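Long-range contact in ebony (Drosophila melanogaster, PDB 6DYS), which probably couples beta-alanine to amines such as dopamine, this chain being its C-terminal, GNAT-like amine-selecting domain with the beta-alanyl-dopamine product bound: residues 119-124 against 158-163. Numbering follows the deposited sequence.
With HJ1 (N-[2-(3,4-dihydroxyphenyl)ethyl]-beta-alaninamide), chain C.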
loop_
_atom_site.group_PDB
_atom_site.type_symbol
_atom_site.label_atom_id
_atom_site.label_comp_id
_atom_site.label_asym_id
_atom_site.label_seq_id
_atom_site.Cartn_x
_atom_site.Cartn_y
_atom_site.Cartn_z
ATOM N N ILE A 119 1.741 -2.010 -15.177
ATOM C CA ILE A 119 2.087 -2.313 -13.799
ATOM C C ILE A 119 1.049 -1.654 -12.901
ATOM O O ILE A 119 1.064 -0.431 -12.713
ATOM C CB ILE A 119 3.501 -1.827 -13.458
ATOM C CG1 ILE A 119 4.517 -2.285 -14.510
ATOM C CG2 ILE A 119 3.924 -2.343 -12.133
ATOM C CD1 ILE A 119 5.887 -1.699 -14.267
ATOM N N LEU A 120 0.144 -2.455 -12.343
ATOM C CA LEU A 120 -0.798 -1.952 -11.347
ATOM C C LEU A 120 -0.088 -1.893 -10.003
ATOM O O LEU A 120 0.230 -2.931 -9.410
ATOM C CB LEU A 120 -2.041 -2.833 -11.271
ATOM C CG LEU A 120 -3.111 -2.269 -10.332
ATOM C CD1 LEU A 120 -3.624 -0.923 -10.844
ATOM C CD2 LEU A 120 -4.253 -3.258 -10.116
ATOM N N HIS A 121 0.186 -0.683 -9.533
ATOM C CA HIS A 121 0.914 -0.478 -8.287
ATOM C C HIS A 121 -0.088 -0.460 -7.142
ATOM O O HIS A 121 -0.841 0.505 -6.986
ATOM C CB HIS A 121 1.710 0.825 -8.325
ATOM C CG HIS A 121 2.640 0.999 -7.164
ATOM N ND1 HIS A 121 3.068 2.235 -6.728
ATOM C CD2 HIS A 121 3.243 0.088 -6.362
ATOM C CE1 HIS A 121 3.884 2.080 -5.700
ATOM N NE2 HIS A 121 4.007 0.786 -5.457
ATOM N N SER A 122 -0.106 -1.527 -6.350
ATOM C CA SER A 122 -0.892 -1.556 -5.118
ATOM C C SER A 122 -0.033 -0.908 -4.040
ATOM O O SER A 122 0.810 -1.566 -3.425
ATOM C CB SER A 122 -1.290 -2.984 -4.761
ATOM O OG SER A 122 -1.895 -3.046 -3.477
ATOM N N PHE A 123 -0.224 0.392 -3.817
ATOM C CA PHE A 123 0.711 1.131 -2.978
ATOM C C PHE A 123 0.216 1.356 -1.555
ATOM O O PHE A 123 1.038 1.583 -0.662
ATOM C CB PHE A 123 1.072 2.475 -3.630
ATOM C CG PHE A 123 -0.025 3.507 -3.589
ATOM C CD1 PHE A 123 -0.036 4.484 -2.608
ATOM C CD2 PHE A 123 -1.018 3.529 -4.558
ATOM C CE1 PHE A 123 -1.027 5.446 -2.571
ATOM C CE2 PHE A 123 -2.013 4.493 -4.533
ATOM C CZ PHE A 123 -2.014 5.455 -3.535
ATOM N N MET A 124 -1.087 1.283 -1.313
ATOM C CA MET A 124 -1.602 1.419 0.039
ATOM C C MET A 124 -2.840 0.558 0.183
ATOM O O MET A 124 -3.662 0.470 -0.733
ATOM C CB MET A 124 -1.929 2.876 0.393
ATOM C CG MET A 124 -0.710 3.676 0.833
ATOM S SD MET A 124 -1.062 4.944 2.057
ATOM C CE MET A 124 -0.923 6.416 1.054
ATOM N N GLY A 158 0.277 -7.002 -14.577
ATOM C CA GLY A 158 0.552 -7.598 -13.283
ATOM C C GLY A 158 0.406 -6.578 -12.179
ATOM O O GLY A 158 0.256 -5.374 -12.422
ATOM N N ILE A 159 0.471 -7.085 -10.951
ATOM C CA ILE A 159 0.274 -6.299 -9.740
ATOM C C ILE A 159 1.610 -6.187 -9.018
ATOM O O ILE A 159 2.270 -7.200 -8.754
ATOM C CB ILE A 159 -0.799 -6.927 -8.836
ATOM C CG1 ILE A 159 -2.127 -7.005 -9.579
ATOM C CG2 ILE A 159 -0.949 -6.120 -7.541
ATOM C CD1 ILE A 159 -3.151 -7.900 -8.912
ATOM N N PHE A 160 1.997 -4.956 -8.693
ATOM C CA PHE A 160 3.295 -4.625 -8.123
ATOM C C PHE A 160 3.076 -3.993 -6.758
ATOM O O PHE A 160 2.267 -3.068 -6.625
ATOM C CB PHE A 160 4.030 -3.658 -9.054
ATOM C CG PHE A 160 5.467 -3.418 -8.710
ATOM C CD1 PHE A 160 6.347 -4.470 -8.553
ATOM C CD2 PHE A 160 5.947 -2.120 -8.592
ATOM C CE1 PHE A 160 7.677 -4.235 -8.269
ATOM C CE2 PHE A 160 7.277 -1.877 -8.301
ATOM C CZ PHE A 160 8.146 -2.939 -8.139
ATOM N N THR A 161 3.782 -4.488 -5.747
ATOM C CA THR A 161 3.611 -3.930 -4.413
ATOM C C THR A 161 4.838 -4.257 -3.572
ATOM O O THR A 161 5.549 -5.231 -3.838
ATOM C CB THR A 161 2.330 -4.464 -3.743
ATOM O OG1 THR A 161 2.029 -3.693 -2.573
ATOM C CG2 THR A 161 2.477 -5.926 -3.352
ATOM N N THR A 162 5.092 -3.415 -2.574
ATOM C CA THR A 162 6.090 -3.686 -1.544
ATOM C C THR A 162 5.363 -3.922 -0.230
ATOM O O THR A 162 4.674 -3.029 0.272
ATOM C CB THR A 162 7.084 -2.535 -1.401
ATOM O OG1 THR A 162 7.662 -2.265 -2.674
ATOM C CG2 THR A 162 8.197 -2.907 -0.438
ATOM N N ASN A 163 5.506 -5.120 0.317
ATOM C CA ASN A 163 4.849 -5.473 1.563
ATOM C C ASN A 163 5.850 -5.324 2.696
ATOM O O ASN A 163 6.957 -5.870 2.632
ATOM C CB ASN A 163 4.280 -6.891 1.500
ATOM C CG ASN A 163 3.080 -6.987 0.571
ATOM O OD1 ASN A 163 2.151 -6.191 0.662
ATOM N ND2 ASN A 163 3.098 -7.958 -0.329
HETATM C C02 HJ1 C . 0.338 -3.687 0.748
HETATM C C03 HJ1 C . 1.135 -2.399 0.578
HETATM C C04 HJ1 C . 0.667 -1.295 1.590
HETATM C C07 HJ1 C . 3.079 -0.590 2.015
HETATM C C08 HJ1 C . 3.670 0.750 1.449
HETATM C C09 HJ1 C . 3.812 1.795 2.474
HETATM C C10 HJ1 C . 3.489 3.126 2.166
HETATM C C11 HJ1 C . 3.626 4.132 3.140
HETATM C C12 HJ1 C . 4.075 3.812 4.406
HETATM C C14 HJ1 C . 4.397 2.473 4.712
HETATM C C16 HJ1 C . 4.259 1.471 3.735
HETATM N N01 HJ1 C . 0.271 -4.456 -0.504
HETATM N N06 HJ1 C . 1.646 -0.432 2.266
HETATM O O05 HJ1 C . -0.460 -1.148 1.813
HETATM O O13 HJ1 C . 4.210 4.852 5.398
HETATM O O15 HJ1 C . 4.895 2.089 6.097
HETATM O O HOH W 1 3.371 -0.980 -1.434
#
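Gly158 O takes the N-H of Leu120 at 2.9 Å, and from there the two parallel strands zip together: Phe160 N gives to Leu120 O (2.8 Å, nearly straight at 171°), then Ser122 N to Phe160 O. This is the tight end. Ile119 and Phe160 run side by side, CG2 of Ile119 pressing on CB of Phe160 at 3.3 Å. With its CG anti to the backbone N (chi1 -171°), His121 brings the CD2 edge of its ring within 3.3 Å of Phe160 O, near the ring plane, while ND1 and NE2 bond to Glu84 and Glu104. Beyond Ser122 the pairing gives out. Thr161 OG1 spans the widening gap: it donates to Ser122 O at 2.6 Å, in the carbonyl plane, and accepts from the ligand amine, HJ1 N01, at 2.8 Å. Asn163 OD1 takes the same amine, and Glu32 also hydrogen-bonds the ligand. Water 1 bridges Ser122 O and Thr162 N where a strand-to-strand bond might have continued. A classic bulge at Phe123 and Met124, facing Leu77, accompanies this splaying, which resembles the V-shaped cleft of GNAT acyltransferases; here the cleft holds beta-alanyl-dopamine. Helix 133-153 makes the crossover between the strands and packs on Leu120 and Ile159, while Trp210 of strand 205-212 meets Ile119 and Phe160 on the other face, and strand 71-80 flanks 119-127.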